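Long-range contacts in glycerol-3-phosphate dehydrogenase [NAD(+)] 1 (Saccharomyces cerevisiae, PDB 4FGW), which catalyses the NAD-dependent interconversion of dihydroxyacetone phosphate and sn-glycerol 3-phosphate, driving glycerol production during hyperosmotic stress in yeast: residues Phe35-Ile40 / Glu62-Ile67; Gly46-Lys51 / Glu187-His192; Thr196-His201 / Phe227-Ile232; Asp234-Ser239 / Met282-Ser287. All blocks are in the same frame, centred on the assembly; numbering follows the deposited sequence.

From the N terminus, strand 35-40 runs into helix 44-59, and contact 1 closes this beta-alpha unit by bringing residues 62-67 back beside the strand. Contact 2 starts within that loop, at 46-51, and reaches forward to 187-192, so contacts 1 and 2 cross along the chain; they also touch through Val39 on Gly46, Ile49 and Ala50. Contact 3 follows in series, pairing 196-201 with 227-232 at the edge of the large sheet that also holds strand 35-40, and Phe227 packs on Val188 and Ile49 of contact 2. Contact 4 closes the hairpin of helices 235-257 and 261-283, and Ala199 of contact 3 packs against its Asp234 and Ile238.

Contact 1. Residues Phe35-Ile40 / Glu62-Ile67; sequences FKVTVI and EVFAPI
Phe35 and Phe64 pair in a parallel beta bridge at the start of the Rossmann-type nucleotide-binding domain, where strand 35-40 is rejoined by the chain returning from helix 44-59. Two backbone hydrogen bonds hold the bridge, both made by Phe35. Its N donates to Val63 O at 2.8 Å in an almost straight bond, 173° at the hydrogen. Its O accepts from Ala65 N at 2.9 Å, the donor standing well above the carbonyl plane. Beyond Ala65 the chain turns a corner at Pro66, and the neighbouring strand 67-71 takes over the pairing through Gln69, which bonds to the backbone of Val37.

The apolar contacts lie mainly on the face that carries both phenylalanines. In each, CG is anti to the carbonyl carbon (chi1 -56° in Phe35, -49° in Phe64), and CD1 of Phe64 comes to 3.8 Å from Phe35 CB. The same CD1 meets Val37 CG2 at 4.1 Å, while CG1 of the adjacent Val63 sits over the centre of the Phe64 ring. Val217 and Leu221 of helix 215-222 and Cys57 of helix 44-59 also pack against Phe64, so its ring is buried between the sheet and these helices. Across the backbone from the rings, the methyl CB of Ala65 rests 3.9 Å from Lys36 CA and 4.0 Å from Lys36 CG.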
loop_
_atom_site.group_PDB
_atom_site.type_symbol
_atom_site.label_atom_id
_atom_site.label_comp_id
_atom_site.label_asym_id
_atom_site.label_seq_id
_atom_site.Cartn_x
_atom_site.Cartn_y
_atom_site.Cartn_z
ATOM N N PHE A 35 -30.679 3.058 -21.461
ATOM C CA PHE A 35 -29.370 3.472 -21.967
ATOM C C PHE A 35 -28.685 2.479 -22.897
ATOM O O PHE A 35 -28.396 1.348 -22.503
ATOM C CB PHE A 35 -28.438 3.919 -20.827
ATOM C CG PHE A 35 -28.983 5.028 -19.955
ATOM C CD1 PHE A 35 -29.210 6.301 -20.477
ATOM C CD2 PHE A 35 -29.252 4.806 -18.610
ATOM C CE1 PHE A 35 -29.723 7.324 -19.671
ATOM C CE2 PHE A 35 -29.762 5.832 -17.802
ATOM C CZ PHE A 35 -29.992 7.084 -18.338
ATOM N N LYS A 36 -28.429 2.914 -24.141
ATOM C CA LYS A 36 -27.729 2.128 -25.155
ATOM C C LYS A 36 -26.227 2.332 -24.932
ATOM O O LYS A 36 -25.770 3.476 -24.854
ATOM C CB LYS A 36 -28.155 2.571 -26.560
ATOM C CG LYS A 36 -28.264 1.423 -27.558
ATOM C CD LYS A 36 -28.987 1.837 -28.842
ATOM C CE LYS A 36 -30.475 1.571 -28.795
ATOM N NZ LYS A 36 -31.135 1.920 -30.081
ATOM N N VAL A 37 -25.472 1.231 -24.764
ATOM C CA VAL A 37 -24.030 1.293 -24.485
ATOM C C VAL A 37 -23.180 0.776 -25.654
ATOM O O VAL A 37 -23.461 -0.290 -26.205
ATOM C CB VAL A 37 -23.637 0.610 -23.138
ATOM C CG1 VAL A 37 -22.275 1.101 -22.641
ATOM C CG2 VAL A 37 -24.698 0.822 -22.059
ATOM N N THR A 38 -22.135 1.540 -26.015
ATOM C CA THR A 38 -21.167 1.189 -27.054
ATOM C C THR A 38 -19.745 1.274 -26.497
ATOM O O THR A 38 -19.392 2.240 -25.818
ATOM C CB THR A 38 -21.371 2.030 -28.332
ATOM O OG1 THR A 38 -22.665 1.756 -28.875
ATOM C CG2 THR A 38 -20.304 1.768 -29.402
ATOM N N VAL A 39 -18.936 0.253 -26.801
ATOM C CA VAL A 39 -17.530 0.171 -26.412
ATOM C C VAL A 39 -16.669 0.382 -27.666
ATOM O O VAL A 39 -16.813 -0.355 -28.648
ATOM C CB VAL A 39 -17.200 -1.162 -25.683
ATOM C CG1 VAL A 39 -15.719 -1.245 -25.303
ATOM C CG2 VAL A 39 -18.075 -1.340 -24.450
ATOM N N ILE A 40 -15.801 1.405 -27.644
ATOM C CA ILE A 40 -14.867 1.688 -28.743
ATOM C C ILE A 40 -13.537 1.050 -28.308
ATOM O O ILE A 40 -12.842 1.632 -27.466
ATOM C CB ILE A 40 -14.739 3.225 -29.010
ATOM C CG1 ILE A 40 -16.111 3.933 -29.241
ATOM C CG2 ILE A 40 -13.726 3.537 -30.124
ATOM C CD1 ILE A 40 -17.015 3.438 -30.389
ATOM N N GLU A 62 -34.429 -2.573 -17.253
ATOM C CA GLU A 62 -35.193 -1.349 -16.990
ATOM C C GLU A 62 -34.288 -0.099 -17.025
ATOM O O GLU A 62 -34.792 1.027 -17.066
ATOM C CB GLU A 62 -35.963 -1.470 -15.648
ATOM C CG GLU A 62 -35.137 -1.302 -14.371
ATOM C CD GLU A 62 -34.116 -2.357 -13.962
ATOM O OE1 GLU A 62 -33.394 -2.107 -12.970
ATOM O OE2 GLU A 62 -34.044 -3.430 -14.603
ATOM N N VAL A 63 -32.952 -0.314 -16.997
ATOM C CA VAL A 63 -31.929 0.740 -16.987
ATOM C C VAL A 63 -31.178 0.821 -18.324
ATOM O O VAL A 63 -31.040 1.914 -18.878
ATOM C CB VAL A 63 -30.962 0.601 -15.778
ATOM C CG1 VAL A 63 -29.944 1.739 -15.742
ATOM C CG2 VAL A 63 -31.733 0.538 -14.461
ATOM N N PHE A 64 -30.690 -0.321 -18.832
ATOM C CA PHE A 64 -29.925 -0.357 -20.076
ATOM C C PHE A 64 -30.595 -1.148 -21.182
ATOM O O PHE A 64 -31.294 -2.127 -20.908
ATOM C CB PHE A 64 -28.507 -0.913 -19.827
ATOM C CG PHE A 64 -27.763 -0.299 -18.666
ATOM C CD1 PHE A 64 -27.192 0.965 -18.775
ATOM C CD2 PHE A 64 -27.627 -0.986 -17.466
ATOM C CE1 PHE A 64 -26.511 1.535 -17.699
ATOM C CE2 PHE A 64 -26.945 -0.415 -16.388
ATOM C CZ PHE A 64 -26.391 0.842 -16.512
ATOM N N ALA A 65 -30.327 -0.750 -22.441
ATOM C CA ALA A 65 -30.819 -1.417 -23.653
ATOM C C ALA A 65 -30.225 -2.844 -23.698
ATOM O O ALA A 65 -29.142 -3.051 -23.145
ATOM C CB ALA A 65 -30.414 -0.629 -24.893
ATOM N N PRO A 66 -30.924 -3.851 -24.274
ATOM C CA PRO A 66 -30.399 -5.230 -24.222
ATOM C C PRO A 66 -29.050 -5.474 -24.891
ATOM O O PRO A 66 -28.223 -6.178 -24.325
ATOM C CB PRO A 66 -31.516 -6.065 -24.869
ATOM C CG PRO A 66 -32.728 -5.213 -24.801
ATOM C CD PRO A 66 -32.240 -3.813 -24.944
ATOM N N ILE A 67 -28.836 -4.884 -26.081
ATOM C CA ILE A 67 -27.649 -5.060 -26.922
ATOM C C ILE A 67 -26.553 -4.030 -26.645
ATOM O O ILE A 67 -26.837 -2.835 -26.530
ATOM C CB ILE A 67 -28.041 -5.083 -28.434
ATOM C CG1 ILE A 67 -29.347 -5.856 -28.689
ATOM C CG2 ILE A 67 -26.913 -5.611 -29.316
ATOM C CD1 ILE A 67 -30.522 -4.962 -29.100
#

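Contact 2. Residues Gly46-Lys51 / Glu187-His192; sequences GTTIAK and EVAQEH
Thr48 and Ala189 are the closest pair of CA atoms, 5.4 Å apart, between helix 44-59, which follows the glycine-rich turn of the Rossmann fold, and the end of helix 185-189. Van der Waals packing centres on one methyl group. Thr48 CG2, anti to its own backbone N, reaches Ala189 N at 3.5 Å and Val188 CB at 3.7 Å, the threonine and valine side chains meeting at a slant. The other branch, OG1, lies 3.8 Å from Ala189 CB; its hydrogen bond is to Asn44 O, one turn back in its own helix, with a weak one to Ala185 O. Val188 also packs on Trp45 and Val52.

The polar contact is a salt bridge, Lys51 NZ to Glu191 OE2 at 2.8 Å, which uses the anti lone pair of the carboxylate oxygen. The lysine chain is extended up to CE, then bends at chi4 (-81°) to turn NZ onto the glutamate, and the two side chains cross at about a right angle. Glu191 takes its place from a Schellman motif: its positive phi of 65° ends the helix, with Glu191 N bonded to Val188 O and His192 N to Glu187 O.

Gly46 and Ala185, near the N-terminal starts of the two helices, probably bind NAD(+). Lys51 also pairs with Glu55, so its ammonium is shared between two carboxylates; this should favour its charged form although the residue is buried, and tie the helix to the turn that follows 185-189.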
loop_
_atom_site.group_PDB
_atom_site.type_symbol
_atom_site.label_atom_id
_atom_site.label_comp_id
_atom_site.label_asym_id
_atom_site.label_seq_id
_atom_site.Cartn_x
_atom_site.Cartn_y
_atom_site.Cartn_z
ATOM N N GLY A 46 -10.650 -3.840 -24.058
ATOM C CA GLY A 46 -11.860 -3.469 -24.782
ATOM C C GLY A 46 -12.921 -4.551 -24.804
ATOM O O GLY A 46 -14.082 -4.269 -24.496
ATOM N N THR A 47 -12.525 -5.796 -25.163
ATOM C CA THR A 47 -13.426 -6.960 -25.226
ATOM C C THR A 47 -13.895 -7.347 -23.823
ATOM O O THR A 47 -15.069 -7.670 -23.634
ATOM C CB THR A 47 -12.759 -8.138 -25.956
ATOM O OG1 THR A 47 -12.160 -7.666 -27.155
ATOM C CG2 THR A 47 -13.728 -9.261 -26.280
ATOM N N THR A 48 -12.968 -7.306 -22.849
ATOM C CA THR A 48 -13.219 -7.624 -21.450
ATOM C C THR A 48 -14.246 -6.655 -20.851
ATOM O O THR A 48 -15.242 -7.109 -20.291
ATOM C CB THR A 48 -11.893 -7.682 -20.671
ATOM O OG1 THR A 48 -10.998 -8.582 -21.327
ATOM C CG2 THR A 48 -12.087 -8.118 -19.238
ATOM N N ILE A 49 -14.028 -5.335 -21.009
ATOM C CA ILE A 49 -14.960 -4.338 -20.492
ATOM C C ILE A 49 -16.340 -4.413 -21.152
ATOM O O ILE A 49 -17.348 -4.197 -20.481
ATOM C CB ILE A 49 -14.341 -2.913 -20.366
ATOM C CG1 ILE A 49 -14.682 -2.271 -19.009
ATOM C CG2 ILE A 49 -14.704 -1.992 -21.527
ATOM C CD1 ILE A 49 -13.836 -2.747 -17.832
ATOM N N ALA A 50 -16.375 -4.799 -22.445
ATOM C CA ALA A 50 -17.589 -4.981 -23.237
ATOM C C ALA A 50 -18.385 -6.203 -22.761
ATOM O O ALA A 50 -19.612 -6.194 -22.838
ATOM C CB ALA A 50 -17.228 -5.123 -24.699
ATOM N N LYS A 51 -17.680 -7.243 -22.252
ATOM C CA LYS A 51 -18.265 -8.469 -21.695
ATOM C C LYS A 51 -18.939 -8.127 -20.354
ATOM O O LYS A 51 -20.063 -8.571 -20.104
ATOM C CB LYS A 51 -17.176 -9.545 -21.511
ATOM C CG LYS A 51 -17.656 -10.856 -20.888
ATOM C CD LYS A 51 -16.489 -11.784 -20.586
ATOM C CE LYS A 51 -16.906 -13.064 -19.906
ATOM N NZ LYS A 51 -17.110 -12.886 -18.446
ATOM N N GLU A 187 -7.388 -11.449 -16.349
ATOM C CA GLU A 187 -7.963 -11.909 -15.085
ATOM C C GLU A 187 -9.441 -11.555 -14.955
ATOM O O GLU A 187 -10.219 -12.405 -14.518
ATOM C CB GLU A 187 -7.150 -11.407 -13.881
ATOM C CG GLU A 187 -5.784 -12.062 -13.771
ATOM C CD GLU A 187 -5.228 -12.064 -12.364
ATOM O OE1 GLU A 187 -5.197 -13.151 -11.740
ATOM O OE2 GLU A 187 -4.857 -10.973 -11.871
ATOM N N VAL A 188 -9.829 -10.311 -15.337
ATOM C CA VAL A 188 -11.229 -9.850 -15.302
ATOM C C VAL A 188 -12.080 -10.741 -16.229
ATOM O O VAL A 188 -13.179 -11.139 -15.839
ATOM C CB VAL A 188 -11.409 -8.330 -15.627
ATOM C CG1 VAL A 188 -12.873 -7.900 -15.508
ATOM C CG2 VAL A 188 -10.526 -7.452 -14.754
ATOM N N ALA A 189 -11.548 -11.073 -17.436
ATOM C CA ALA A 189 -12.202 -11.934 -18.436
ATOM C C ALA A 189 -12.417 -13.343 -17.891
ATOM O O ALA A 189 -13.502 -13.888 -18.039
ATOM C CB ALA A 189 -11.379 -11.982 -19.717
ATOM N N GLN A 190 -11.399 -13.895 -17.196
ATOM C CA GLN A 190 -11.432 -15.213 -16.561
ATOM C C GLN A 190 -12.316 -15.213 -15.307
ATOM O O GLN A 190 -12.482 -16.255 -14.666
ATOM C CB GLN A 190 -10.012 -15.647 -16.185
ATOM C CG GLN A 190 -9.252 -16.313 -17.310
ATOM C CD GLN A 190 -7.905 -16.773 -16.822
ATOM O OE1 GLN A 190 -7.738 -17.910 -16.372
ATOM N NE2 GLN A 190 -6.916 -15.895 -16.892
ATOM N N GLU A 191 -12.860 -14.036 -14.946
ATOM C CA GLU A 191 -13.710 -13.796 -13.777
ATOM C C GLU A 191 -12.970 -14.003 -12.453
ATOM O O GLU A 191 -13.575 -14.386 -11.448
ATOM C CB GLU A 191 -15.061 -14.534 -13.864
ATOM C CG GLU A 191 -15.890 -14.106 -15.062
ATOM C CD GLU A 191 -17.273 -14.709 -15.207
ATOM O OE1 GLU A 191 -17.655 -15.562 -14.373
ATOM O OE2 GLU A 191 -17.979 -14.323 -16.167
ATOM N N HIS A 192 -11.646 -13.735 -12.461
ATOM C CA HIS A 192 -10.794 -13.782 -11.273
ATOM C C HIS A 192 -11.052 -12.469 -10.538
ATOM O O HIS A 192 -10.963 -11.398 -11.146
ATOM C CB HIS A 192 -9.308 -13.904 -11.653
ATOM C CG HIS A 192 -8.897 -15.232 -12.217
ATOM N ND1 HIS A 192 -9.823 -16.215 -12.529
ATOM C CD2 HIS A 192 -7.660 -15.684 -12.530
ATOM C CE1 HIS A 192 -9.121 -17.229 -13.011
ATOM N NE2 HIS A 192 -7.816 -16.957 -13.025
#

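Contact 3. Residues Thr196-His201 / Phe227-Ile232; sequences TTVAYH and FHVSVI
A beta-alpha-beta unit, strand 194-199, helix 215-222 and strand 227-232, brings residues 196-201 and 227-232 together as parallel neighbours at one end of the large sheet. The strand axes run 4.7 Å apart at closest approach and are inclined by 25°. Five hydrogen bonds form the parallel ladder: Thr196 N to His228 O, Ser230 N to Thr196 O, Val198 N to Ser230 O, Ile232 N to Val198 O and Tyr200 N to Ile232 O. The first, at 2.8 Å, meets its carbonyl almost head-on.

On the face with Thr196, Val198, Val229 and Val231, Thr196 CG2 is wedged between its own backbone N and carbonyl carbon, with OG1 anti to N (chi1 -152°). There the methyl lies 3.5 Å from Phe227 CZ and 3.7 Å from Val229 CG2, alongside a valine pointing the same way. Val198 CG2 continues the row to Val229 CG1 at 3.7 Å. On the other face, Ile232 CG1 touches Thr197 CG2 at 3.8 Å and Ala199 CB at 4.0 Å. Thr197 OG1 is held by Ala297 N, and Ser230 OG by Glu295.

Phe222 of helix 215-222 covers the valine face, packing on Val198 and Val229. Helix 235-257 lies across the sheet, with Ile238 on Ile232 and Val235 on Ala199, while strand 175-180 pairs antiparallel with the other edge of strand 194-199.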
loop_
_atom_site.group_PDB
_atom_site.type_symbol
_atom_site.label_atom_id
_atom_site.label_comp_id
_atom_site.label_asym_id
_atom_site.label_seq_id
_atom_site.Cartn_x
_atom_site.Cartn_y
_atom_site.Cartn_z
ATOM N N THR A 196 -12.058 -2.159 -9.367
ATOM C CA THR A 196 -11.820 -0.972 -10.174
ATOM C C THR A 196 -12.523 0.233 -9.575
ATOM O O THR A 196 -13.534 0.093 -8.876
ATOM C CB THR A 196 -12.122 -1.171 -11.683
ATOM O OG1 THR A 196 -11.284 -0.286 -12.418
ATOM C CG2 THR A 196 -13.587 -0.893 -12.054
ATOM N N THR A 197 -11.982 1.418 -9.885
ATOM C CA THR A 197 -12.584 2.693 -9.536
ATOM C C THR A 197 -13.139 3.249 -10.847
ATOM O O THR A 197 -12.505 3.115 -11.902
ATOM C CB THR A 197 -11.567 3.687 -8.961
ATOM O OG1 THR A 197 -10.603 3.024 -8.148
ATOM C CG2 THR A 197 -12.234 4.808 -8.192
ATOM N N VAL A 198 -14.343 3.832 -10.768
ATOM C CA VAL A 198 -14.990 4.552 -11.849
ATOM C C VAL A 198 -15.167 5.973 -11.310
ATOM O O VAL A 198 -15.765 6.160 -10.248
ATOM C CB VAL A 198 -16.326 3.930 -12.347
ATOM C CG1 VAL A 198 -16.938 4.783 -13.463
ATOM C CG2 VAL A 198 -16.121 2.502 -12.835
ATOM N N ALA A 199 -14.602 6.966 -12.015
ATOM C CA ALA A 199 -14.715 8.371 -11.624
ATOM C C ALA A 199 -15.465 9.157 -12.673
ATOM O O ALA A 199 -15.216 8.988 -13.864
ATOM C CB ALA A 199 -13.349 8.970 -11.381
ATOM N N TYR A 200 -16.404 10.004 -12.237
ATOM C CA TYR A 200 -17.229 10.814 -13.137
ATOM C C TYR A 200 -17.811 12.004 -12.384
ATOM O O TYR A 200 -18.427 11.833 -11.326
ATOM C CB TYR A 200 -18.357 9.940 -13.727
ATOM C CG TYR A 200 -19.298 10.625 -14.689
ATOM C CD1 TYR A 200 -18.993 10.719 -16.045
ATOM C CD2 TYR A 200 -20.542 11.088 -14.268
ATOM C CE1 TYR A 200 -19.876 11.314 -16.944
ATOM C CE2 TYR A 200 -21.434 11.682 -15.158
ATOM C CZ TYR A 200 -21.095 11.798 -16.496
ATOM O OH TYR A 200 -21.974 12.389 -17.373
ATOM N N HIS A 201 -17.596 13.209 -12.920
ATOM C CA HIS A 201 -18.161 14.429 -12.354
ATOM C C HIS A 201 -19.517 14.599 -13.006
ATOM O O HIS A 201 -19.598 14.656 -14.239
ATOM C CB HIS A 201 -17.284 15.662 -12.654
ATOM C CG HIS A 201 -15.988 15.687 -11.906
ATOM N ND1 HIS A 201 -14.775 15.527 -12.558
ATOM C CD2 HIS A 201 -15.754 15.854 -10.582
ATOM C CE1 HIS A 201 -13.847 15.603 -11.618
ATOM N NE2 HIS A 201 -14.388 15.791 -10.410
ATOM N N PHE A 227 -15.888 -8.426 -10.053
ATOM C CA PHE A 227 -15.283 -7.140 -10.420
ATOM C C PHE A 227 -15.938 -6.030 -9.613
ATOM O O PHE A 227 -16.928 -5.431 -10.067
ATOM C CB PHE A 227 -15.458 -6.916 -11.942
ATOM C CG PHE A 227 -14.671 -5.800 -12.585
ATOM C CD1 PHE A 227 -13.282 -5.749 -12.476
ATOM C CD2 PHE A 227 -15.305 -4.861 -13.392
ATOM C CE1 PHE A 227 -12.550 -4.753 -13.127
ATOM C CE2 PHE A 227 -14.569 -3.874 -14.048
ATOM C CZ PHE A 227 -13.195 -3.837 -13.924
ATOM N N HIS A 228 -15.410 -5.784 -8.395
ATOM C CA HIS A 228 -15.951 -4.774 -7.485
ATOM C C HIS A 228 -15.697 -3.360 -7.993
ATOM O O HIS A 228 -14.570 -3.021 -8.355
ATOM C CB HIS A 228 -15.426 -4.969 -6.053
ATOM C CG HIS A 228 -16.038 -6.119 -5.309
ATOM N ND1 HIS A 228 -16.803 -7.077 -5.947
ATOM C CD2 HIS A 228 -15.964 -6.427 -3.998
ATOM C CE1 HIS A 228 -17.179 -7.925 -5.004
ATOM N NE2 HIS A 228 -16.692 -7.577 -3.818
ATOM N N VAL A 229 -16.765 -2.550 -8.045
ATOM C CA VAL A 229 -16.705 -1.184 -8.542
ATOM C C VAL A 229 -17.016 -0.167 -7.457
ATOM O O VAL A 229 -18.009 -0.302 -6.739
ATOM C CB VAL A 229 -17.592 -1.007 -9.824
ATOM C CG1 VAL A 229 -17.787 0.457 -10.205
ATOM C CG2 VAL A 229 -17.006 -1.783 -11.000
ATOM N N SER A 230 -16.157 0.854 -7.347
ATOM C CA SER A 230 -16.353 1.995 -6.458
ATOM C C SER A 230 -16.472 3.218 -7.372
ATOM O O SER A 230 -15.579 3.461 -8.184
ATOM C CB SER A 230 -15.181 2.145 -5.499
ATOM O OG SER A 230 -15.255 3.386 -4.816
ATOM N N VAL A 231 -17.592 3.941 -7.284
ATOM C CA VAL A 231 -17.858 5.120 -8.110
ATOM C C VAL A 231 -17.619 6.406 -7.322
ATOM O O VAL A 231 -18.204 6.604 -6.257
ATOM C CB VAL A 231 -19.243 5.114 -8.815
ATOM C CG1 VAL A 231 -19.279 6.136 -9.951
ATOM C CG2 VAL A 231 -19.592 3.728 -9.339
ATOM N N ILE A 232 -16.744 7.271 -7.853
ATOM C CA ILE A 232 -16.374 8.557 -7.247
ATOM C C ILE A 232 -16.464 9.691 -8.280
ATOM O O ILE A 232 -16.858 9.450 -9.423
ATOM C CB ILE A 232 -14.976 8.485 -6.544
ATOM C CG1 ILE A 232 -13.837 8.152 -7.541
ATOM C CG2 ILE A 232 -15.001 7.520 -5.345
ATOM C CD1 ILE A 232 -12.455 8.599 -7.125
#

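Contact 4. Residues Asp234-Ser239 / Met282-Ser287; sequences DVAGIS and MFFPES
Gly237 and Ser287 approach to 5.6 Å between CA atoms, where the first turn of helix 235-257 meets the turn 284-287 that follows helix 261-283. The polar side chain at the centre is Asp234, the N-cap of helix 235-257. Its CG stands anti to the backbone N (chi1 -167°), which turns the carboxylate back over the helix start. OD1 accepts from Gly237 N at 2.9 Å, with the N-H coming from above the carboxylate plane at an N-H...O angle of 164°. OD2 receives the hydroxyl of Ser287 on its syn lone pair, 2.9 Å from Ser287 OG to Asp234 OD2, as well as bonds from Arg288 N and Thr291 OG1. Three donors thus grip one oxygen while the other caps the helix, fixing the rotation of the carboxylate and probably favouring its charged form. Ser287 OG has a further hydrogen-bond partner in Tyr292 OH.

Both segments belong to the helical C-terminal domain, in which helices 235-257 and 261-283 follow one another as a hairpin; the contact joins the start of the first to the chain leaving the second. Beside the polar cluster the packing is apolar. Phe284, partly exposed and also leaning on Leu163, meets the first turn of the helix at a methyl group: Ala236 CB sits 3.7 Å from Phe284 CB and 3.8 Å from the ring atom CD1 of Phe284.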
loop_
_atom_site.group_PDB
_atom_site.type_symbol
_atom_site.label_atom_id
_atom_site.label_comp_id
_atom_site.label_asym_id
_atom_site.label_seq_id
_atom_site.Cartn_x
_atom_site.Cartn_y
_atom_site.Cartn_z
ATOM N N ASP A 234 -13.653 12.245 -8.477
ATOM C CA ASP A 234 -12.265 12.571 -8.791
ATOM C C ASP A 234 -11.649 11.846 -9.999
ATOM O O ASP A 234 -10.919 10.860 -9.845
ATOM C CB ASP A 234 -11.400 12.512 -7.514
ATOM C CG ASP A 234 -10.010 13.119 -7.610
ATOM O OD1 ASP A 234 -9.706 13.763 -8.639
ATOM O OD2 ASP A 234 -9.225 12.949 -6.655
ATOM N N VAL A 235 -11.930 12.380 -11.212
ATOM C CA VAL A 235 -11.420 11.897 -12.501
ATOM C C VAL A 235 -9.899 12.128 -12.577
ATOM O O VAL A 235 -9.179 11.269 -13.082
ATOM C CB VAL A 235 -12.194 12.507 -13.718
ATOM C CG1 VAL A 235 -11.550 12.138 -15.051
ATOM C CG2 VAL A 235 -13.662 12.089 -13.709
ATOM N N ALA A 236 -9.415 13.273 -12.067
ATOM C CA ALA A 236 -7.990 13.613 -12.070
ATOM C C ALA A 236 -7.135 12.632 -11.229
ATOM O O ALA A 236 -6.145 12.109 -11.747
ATOM C CB ALA A 236 -7.795 15.041 -11.594
ATOM N N GLY A 237 -7.552 12.369 -9.980
ATOM C CA GLY A 237 -6.872 11.475 -9.039
ATOM C C GLY A 237 -6.642 10.074 -9.566
ATOM O O GLY A 237 -5.500 9.602 -9.585
ATOM N N ILE A 238 -7.684 9.440 -10.058
ATOM C CA ILE A 238 -7.543 8.104 -10.589
ATOM C C ILE A 238 -6.680 7.993 -11.840
ATOM O O ILE A 238 -6.048 6.986 -12.052
ATOM C CB ILE A 238 -8.902 7.425 -10.710
ATOM C CG1 ILE A 238 -9.416 7.360 -12.131
ATOM C CG2 ILE A 238 -9.876 8.185 -9.942
ATOM C CD1 ILE A 238 -10.659 6.555 -12.243
ATOM N N SER A 239 -6.623 9.062 -12.618
ATOM C CA SER A 239 -5.798 9.169 -13.828
ATOM C C SER A 239 -4.297 9.312 -13.617
ATOM O O SER A 239 -3.525 8.669 -14.330
ATOM C CB SER A 239 -6.306 10.298 -14.718
ATOM O OG SER A 239 -7.701 10.177 -14.934
ATOM N N MET A 282 -1.013 19.421 -6.606
ATOM C CA MET A 282 -0.238 20.554 -7.112
ATOM C C MET A 282 -0.721 20.948 -8.514
ATOM O O MET A 282 -0.871 22.137 -8.789
ATOM C CB MET A 282 1.260 20.198 -7.144
ATOM C CG MET A 282 2.176 21.382 -7.370
ATOM S SD MET A 282 3.926 20.915 -7.413
ATOM C CE MET A 282 4.235 20.605 -5.658
ATOM N N PHE A 283 -0.960 19.953 -9.389
ATOM C CA PHE A 283 -1.354 20.162 -10.782
ATOM C C PHE A 283 -2.827 19.948 -11.115
ATOM O O PHE A 283 -3.293 20.443 -12.144
ATOM C CB PHE A 283 -0.426 19.371 -11.724
ATOM C CG PHE A 283 1.033 19.705 -11.505
ATOM C CD1 PHE A 283 1.882 18.807 -10.869
ATOM C CD2 PHE A 283 1.541 20.950 -11.866
ATOM C CE1 PHE A 283 3.222 19.134 -10.630
ATOM C CE2 PHE A 283 2.874 21.276 -11.619
ATOM C CZ PHE A 283 3.710 20.363 -11.017
ATOM N N PHE A 284 -3.583 19.332 -10.216
ATOM C CA PHE A 284 -5.029 19.189 -10.377
ATOM C C PHE A 284 -5.771 19.434 -9.068
ATOM O O PHE A 284 -6.672 18.715 -8.702
ATOM C CB PHE A 284 -5.378 17.806 -10.889
ATOM C CG PHE A 284 -4.793 17.485 -12.218
ATOM C CD1 PHE A 284 -5.570 17.506 -13.346
ATOM C CD2 PHE A 284 -3.473 17.143 -12.337
ATOM C CE1 PHE A 284 -5.040 17.206 -14.560
ATOM C CE2 PHE A 284 -2.950 16.844 -13.550
ATOM C CZ PHE A 284 -3.734 16.875 -14.663
ATOM N N PRO A 285 -5.370 20.479 -8.381
ATOM C CA PRO A 285 -5.890 20.849 -7.071
ATOM C C PRO A 285 -7.327 20.495 -6.757
ATOM O O PRO A 285 -7.665 20.563 -5.596
ATOM C CB PRO A 285 -5.744 22.372 -7.070
ATOM C CG PRO A 285 -4.884 22.690 -8.246
ATOM C CD PRO A 285 -5.188 21.653 -9.234
ATOM N N GLU A 286 -8.162 20.157 -7.715
ATOM C CA GLU A 286 -9.497 19.735 -7.348
ATOM C C GLU A 286 -9.493 18.251 -6.986
ATOM O O GLU A 286 -10.526 17.618 -6.848
ATOM C CB GLU A 286 -10.471 20.007 -8.474
ATOM C CG GLU A 286 -10.688 21.473 -8.740
ATOM C CD GLU A 286 -11.626 22.117 -7.753
ATOM O OE1 GLU A 286 -12.808 22.283 -8.095
ATOM O OE2 GLU A 286 -11.184 22.471 -6.645
ATOM N N SER A 287 -8.306 17.703 -6.828
ATOM C CA SER A 287 -8.154 16.297 -6.561
ATOM C C SER A 287 -8.194 16.019 -5.083
ATOM O O SER A 287 -7.591 16.745 -4.315
ATOM C CB SER A 287 -6.826 15.839 -7.100
ATOM O OG SER A 287 -6.903 14.504 -7.452
#